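Long-range contact in enoyl-acyl carrier protein reductase (Uncultured bacterium, PDB 6KIA), which probably reduces the enoyl-acyl carrier protein double bond in fatty acid synthesis with NADH as hydride donor, and confers resistance to triclosan: residues 4-16 and 409-423. Numbering follows the deposited sequence.
Sequences PIPLRDVPQSNIF and LMFHESSNPAGPVLW
Ser415 OG is held from two directions: Ile15 N donates to it at 2.9 Å, and a water lies 2.6 Å from the same OG. The water gives its hydrogens to Phe411 O and Asn14 OD1, tying the C-terminal part of helix 394-413 to the Asx turn in which Asn14 OD1 takes the Phe16 N-H from above its carbonyl plane. Asn14 ND2 returns a bond to Phe16 O, so both ends of the amide are engaged, and CE2 of Phe411 sits 3.5 Å from OD1. The Phe16 and Phe411 rings meet obliquely, planes 40° apart. One residue along, His412 ND1 donates to Ser13 O, a bent bond (139°) that arrives above the carbonyl plane. Pro11 packs on the side of the helix, its ring crossing Leu409 at about a right angle, with CD pressed to 3.5 Å from Leu409 CD2 and CB against Glu413 OE1. Leu7 runs past Glu413 in the opposite direction, its CG swung opposite the backbone N (chi1 -176°), which brings CD1 alongside the carboxylate, whose OE2 accepts from Ala418 N. At the start of the arm, Trp423 N donates to Ile5 O and Leu7 N to Trp423 O, both nearly straight, while Pro4 CA makes a CH-pi contact 3.6 Å above the centroid of the Trp423 six-membered ring. Trp423 NE1 hydrogen-bonds to His242 O. The single Pro6-Trp423 bridge joins the N-terminal arm to the outer side of strand 421-423, the edge strand that pairs parallel with 283-287 in the Rossmann-type sheet.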
loop_
_atom_site.group_PDB
_atom_site.type_symbol
_atom_site.label_atom_id
_atom_site.label_comp_id
_atom_site.label_asym_id
_atom_site.label_seq_id
_atom_site.Cartn_x
_atom_site.Cartn_y
_atom_site.Cartn_z
ATOM N N PRO A 4 -0.212 13.957 11.626
ATOM C CA PRO A 4 -0.719 12.588 11.677
ATOM C C PRO A 4 -1.801 12.452 12.733
ATOM O O PRO A 4 -1.759 13.157 13.751
ATOM C CB PRO A 4 0.529 11.768 12.043
ATOM C CG PRO A 4 1.641 12.556 11.518
ATOM C CD PRO A 4 1.260 13.991 11.698
ATOM N N ILE A 5 -2.762 11.570 12.474
ATOM C CA ILE A 5 -3.837 11.248 13.399
ATOM C C ILE A 5 -3.598 9.828 13.900
ATOM O O ILE A 5 -4.008 8.872 13.258
ATOM C CB ILE A 5 -5.211 11.352 12.690
ATOM C CG1 ILE A 5 -5.324 12.711 11.984
ATOM C CG2 ILE A 5 -6.375 11.066 13.667
ATOM C CD1 ILE A 5 -6.455 12.831 11.030
ATOM N N PRO A 6 -2.907 9.683 15.038
ATOM C CA PRO A 6 -2.469 8.351 15.460
ATOM C C PRO A 6 -3.567 7.519 16.102
ATOM O O PRO A 6 -4.450 8.047 16.777
ATOM C CB PRO A 6 -1.374 8.654 16.484
ATOM C CG PRO A 6 -1.802 9.948 17.091
ATOM C CD PRO A 6 -2.476 10.735 15.978
ATOM N N LEU A 7 -3.514 6.216 15.842
ATOM C CA LEU A 7 -4.185 5.222 16.654
ATOM C C LEU A 7 -3.201 4.761 17.728
ATOM O O LEU A 7 -2.126 4.233 17.411
ATOM C CB LEU A 7 -4.650 4.031 15.802
ATOM C CG LEU A 7 -5.433 3.033 16.642
ATOM C CD1 LEU A 7 -6.711 3.701 17.087
ATOM C CD2 LEU A 7 -5.709 1.770 15.867
ATOM N N ARG A 8 -3.535 4.982 18.999
ATOM C CA ARG A 8 -2.604 4.659 20.074
ATOM C C ARG A 8 -2.956 3.379 20.822
ATOM O O ARG A 8 -2.067 2.651 21.281
ATOM C CB ARG A 8 -2.535 5.822 21.069
ATOM C CG ARG A 8 -1.978 7.123 20.485
ATOM C CD ARG A 8 -0.479 7.020 20.187
ATOM N NE ARG A 8 0.084 8.337 19.880
ATOM C CZ ARG A 8 1.081 8.552 19.022
ATOM N NH1 ARG A 8 1.649 7.540 18.383
ATOM N NH2 ARG A 8 1.518 9.783 18.801
ATOM N N ASP A 9 -4.253 3.134 20.970
ATOM C CA ASP A 9 -4.737 2.001 21.755
ATOM C C ASP A 9 -5.137 0.815 20.880
ATOM O O ASP A 9 -5.703 0.976 19.794
ATOM C CB ASP A 9 -5.922 2.420 22.632
ATOM C CG ASP A 9 -5.549 3.462 23.662
ATOM O OD1 ASP A 9 -4.367 3.499 24.083
ATOM O OD2 ASP A 9 -6.436 4.254 24.045
ATOM N N VAL A 10 -4.818 -0.373 21.368
ATOM C CA VAL A 10 -5.207 -1.598 20.695
ATOM C C VAL A 10 -6.724 -1.786 20.773
ATOM O O VAL A 10 -7.298 -1.846 21.872
ATOM C CB VAL A 10 -4.481 -2.813 21.306
ATOM C CG1 VAL A 10 -5.033 -4.100 20.712
ATOM C CG2 VAL A 10 -2.962 -2.692 21.087
ATOM N N PRO A 11 -7.390 -1.842 19.611
ATOM C CA PRO A 11 -8.850 -2.052 19.620
ATOM C C PRO A 11 -9.236 -3.454 20.074
ATOM O O PRO A 11 -8.510 -4.429 19.822
ATOM C CB PRO A 11 -9.252 -1.811 18.155
ATOM C CG PRO A 11 -8.002 -2.187 17.360
ATOM C CD PRO A 11 -6.851 -1.709 18.245
ATOM N N GLN A 12 -10.385 -3.558 20.738
ATOM C CA GLN A 12 -10.814 -4.835 21.318
ATOM C C GLN A 12 -12.205 -5.279 20.881
ATOM O O GLN A 12 -12.682 -6.348 21.286
ATOM C CB GLN A 12 -10.784 -4.750 22.845
ATOM C CG GLN A 12 -9.427 -4.394 23.362
ATOM C CD GLN A 12 -9.401 -4.365 24.862
ATOM O OE1 GLN A 12 -10.441 -4.187 25.504
ATOM N NE2 GLN A 12 -8.225 -4.579 25.437
ATOM N N SER A 13 -12.875 -4.472 20.079
ATOM C CA SER A 13 -14.252 -4.843 19.747
ATOM C C SER A 13 -14.318 -5.560 18.390
ATOM O O SER A 13 -13.402 -5.458 17.554
ATOM C CB SER A 13 -15.180 -3.618 19.802
ATOM O OG SER A 13 -15.165 -2.869 18.605
ATOM N N ASN A 14 -15.353 -6.380 18.217
ATOM C CA ASN A 14 -15.586 -7.077 16.963
ATOM C C ASN A 14 -17.071 -7.329 16.748
ATOM O O ASN A 14 -17.759 -7.854 17.624
ATOM C CB ASN A 14 -14.854 -8.425 16.891
ATOM C CG ASN A 14 -15.347 -9.287 15.723
ATOM O OD1 ASN A 14 -15.194 -8.905 14.557
ATOM N ND2 ASN A 14 -15.891 -10.462 16.019
ATOM N N ILE A 15 -17.554 -6.978 15.568
ATOM C CA ILE A 15 -18.951 -7.240 15.210
ATOM C C ILE A 15 -19.110 -8.331 14.154
ATOM O O ILE A 15 -20.237 -8.720 13.823
ATOM C CB ILE A 15 -19.630 -5.968 14.681
ATOM C CG1 ILE A 15 -18.977 -5.518 13.365
ATOM C CG2 ILE A 15 -19.553 -4.856 15.718
ATOM C CD1 ILE A 15 -19.704 -4.372 12.694
ATOM N N PHE A 16 -18.002 -8.815 13.601
ATOM C CA PHE A 16 -18.078 -9.732 12.472
ATOM C C PHE A 16 -18.149 -11.194 12.917
ATOM O O PHE A 16 -17.483 -11.621 13.876
ATOM C CB PHE A 16 -16.896 -9.500 11.510
ATOM C CG PHE A 16 -16.847 -8.093 10.961
ATOM C CD1 PHE A 16 -17.714 -7.705 9.949
ATOM C CD2 PHE A 16 -15.940 -7.156 11.465
ATOM C CE1 PHE A 16 -17.699 -6.406 9.452
ATOM C CE2 PHE A 16 -15.926 -5.838 10.963
ATOM C CZ PHE A 16 -16.817 -5.484 9.945
ATOM N N LEU A 409 -5.224 -5.025 14.069
ATOM C CA LEU A 409 -5.495 -3.614 14.282
ATOM C C LEU A 409 -6.578 -3.103 13.328
ATOM O O LEU A 409 -7.542 -2.488 13.775
ATOM C CB LEU A 409 -4.219 -2.776 14.109
ATOM C CG LEU A 409 -3.229 -2.869 15.284
ATOM C CD1 LEU A 409 -1.927 -2.130 14.967
ATOM C CD2 LEU A 409 -3.851 -2.342 16.575
ATOM N N MET A 410 -6.424 -3.340 12.024
ATOM C CA MET A 410 -7.395 -2.840 11.066
ATOM C C MET A 410 -8.725 -3.597 11.215
ATOM O O MET A 410 -9.801 -2.982 11.194
ATOM C CB MET A 410 -6.859 -2.957 9.651
ATOM C CG MET A 410 -5.652 -2.044 9.423
ATOM S SD MET A 410 -4.905 -2.281 7.805
ATOM C CE MET A 410 -6.247 -1.825 6.677
ATOM N N PHE A 411 -8.644 -4.913 11.420
ATOM C CA PHE A 411 -9.866 -5.723 11.511
ATOM C C PHE A 411 -10.716 -5.286 12.696
ATOM O O PHE A 411 -11.942 -5.111 12.569
ATOM C CB PHE A 411 -9.525 -7.215 11.618
ATOM C CG PHE A 411 -10.744 -8.106 11.557
ATOM C CD1 PHE A 411 -11.460 -8.251 10.383
ATOM C CD2 PHE A 411 -11.182 -8.763 12.699
ATOM C CE1 PHE A 411 -12.622 -9.066 10.349
ATOM C CE2 PHE A 411 -12.322 -9.576 12.673
ATOM C CZ PHE A 411 -13.030 -9.728 11.492
ATOM N N HIS A 412 -10.082 -5.078 13.853
ATOM C CA HIS A 412 -10.850 -4.698 15.038
ATOM C C HIS A 412 -11.232 -3.213 15.053
ATOM O O HIS A 412 -12.345 -2.867 15.456
ATOM C CB HIS A 412 -10.089 -5.083 16.318
ATOM C CG HIS A 412 -10.028 -6.559 16.560
ATOM N ND1 HIS A 412 -11.161 -7.336 16.691
ATOM C CD2 HIS A 412 -8.975 -7.397 16.735
ATOM C CE1 HIS A 412 -10.809 -8.590 16.923
ATOM N NE2 HIS A 412 -9.490 -8.655 16.945
ATOM N N GLU A 413 -10.339 -2.325 14.608
ATOM C CA GLU A 413 -10.703 -0.925 14.552
ATOM C C GLU A 413 -11.893 -0.722 13.609
ATOM O O GLU A 413 -12.743 0.137 13.848
ATOM C CB GLU A 413 -9.519 -0.073 14.100
ATOM C CG GLU A 413 -9.752 1.440 14.190
ATOM C CD GLU A 413 -9.968 1.927 15.626
ATOM O OE1 GLU A 413 -9.624 1.205 16.592
ATOM O OE2 GLU A 413 -10.455 3.059 15.783
ATOM N N SER A 414 -11.959 -1.498 12.532
ATOM C CA SER A 414 -13.074 -1.308 11.601
ATOM C C SER A 414 -14.418 -1.703 12.193
ATOM O O SER A 414 -15.437 -1.268 11.698
ATOM C CB SER A 414 -12.849 -2.052 10.293
ATOM O OG SER A 414 -11.713 -1.542 9.601
ATOM N N SER A 415 -14.451 -2.493 13.253
ATOM C CA SER A 415 -15.753 -2.732 13.865
ATOM C C SER A 415 -16.305 -1.450 14.473
ATOM O O SER A 415 -17.514 -1.244 14.489
ATOM C CB SER A 415 -15.709 -3.839 14.920
ATOM O OG SER A 415 -15.674 -5.122 14.312
ATOM N N ASN A 416 -15.429 -0.596 14.982
ATOM C CA ASN A 416 -15.845 0.683 15.564
ATOM C C ASN A 416 -14.784 1.755 15.366
ATOM O O ASN A 416 -14.045 2.088 16.290
ATOM C CB ASN A 416 -16.129 0.523 17.060
ATOM C CG ASN A 416 -16.686 1.790 17.685
ATOM O OD1 ASN A 416 -17.379 2.566 17.028
ATOM N ND2 ASN A 416 -16.383 2.002 18.963
ATOM N N PRO A 417 -14.680 2.270 14.138
ATOM C CA PRO A 417 -13.544 3.138 13.793
ATOM C C PRO A 417 -13.590 4.543 14.397
ATOM O O PRO A 417 -14.655 5.162 14.437
ATOM C CB PRO A 417 -13.618 3.205 12.268
ATOM C CG PRO A 417 -15.074 2.943 11.935
ATOM C CD PRO A 417 -15.530 1.950 12.979
ATOM N N ALA A 418 -12.429 5.044 14.818
ATOM C CA ALA A 418 -12.348 6.365 15.426
ATOM C C ALA A 418 -12.533 7.486 14.411
ATOM O O ALA A 418 -13.000 8.567 14.763
ATOM C CB ALA A 418 -11.030 6.535 16.139
ATOM N N GLY A 419 -12.178 7.241 13.152
ATOM C CA GLY A 419 -12.238 8.297 12.164
ATOM C C GLY A 419 -11.919 7.835 10.759
ATOM O O GLY A 419 -11.601 6.673 10.544
ATOM N N PRO A 420 -11.990 8.755 9.797
ATOM C CA PRO A 420 -11.781 8.403 8.390
ATOM C C PRO A 420 -10.313 8.137 8.016
ATOM O O PRO A 420 -10.076 7.529 6.972
ATOM C CB PRO A 420 -12.312 9.636 7.647
ATOM C CG PRO A 420 -12.166 10.757 8.614
ATOM C CD PRO A 420 -12.400 10.164 9.969
ATOM N N VAL A 421 -9.369 8.652 8.800
ATOM C CA VAL A 421 -7.940 8.500 8.516
ATOM C C VAL A 421 -7.184 8.267 9.813
ATOM O O VAL A 421 -7.251 9.088 10.741
ATOM C CB VAL A 421 -7.347 9.745 7.797
ATOM C CG1 VAL A 421 -5.904 9.465 7.402
ATOM C CG2 VAL A 421 -8.175 10.157 6.571
ATOM N N LEU A 422 -6.490 7.133 9.900
ATOM C CA LEU A 422 -5.798 6.741 11.113
ATOM C C LEU A 422 -4.410 6.214 10.791
ATOM O O LEU A 422 -4.251 5.392 9.885
ATOM C CB LEU A 422 -6.580 5.668 11.870
ATOM C CG LEU A 422 -7.976 6.068 12.359
ATOM C CD1 LEU A 422 -8.713 4.848 12.914
ATOM C CD2 LEU A 422 -7.809 7.155 13.422
ATOM N N TRP A 423 -3.420 6.679 11.533
ATOM C CA TRP A 423 -2.065 6.149 11.389
ATOM C C TRP A 423 -1.841 4.958 12.323
ATOM O O TRP A 423 -2.119 5.035 13.536
ATOM C CB TRP A 423 -1.018 7.232 11.683
ATOM C CG TRP A 423 -0.545 8.086 10.544
ATOM C CD1 TRP A 423 0.685 8.037 9.938
ATOM C CD2 TRP A 423 -1.260 9.156 9.903
ATOM N NE1 TRP A 423 0.782 9.013 8.987
ATOM C CE2 TRP A 423 -0.403 9.700 8.917
ATOM C CE3 TRP A 423 -2.539 9.694 10.053
ATOM C CZ2 TRP A 423 -0.784 10.765 8.095
ATOM C CZ3 TRP A 423 -2.913 10.772 9.233
ATOM C CH2 TRP A 423 -2.045 11.286 8.271
HETATM O O HOH W 1 -8.384 1.543 19.767
HETATM O O HOH W 2 -12.687 -2.125 18.068
HETATM O O HOH W 3 -13.603 -6.608 14.230
#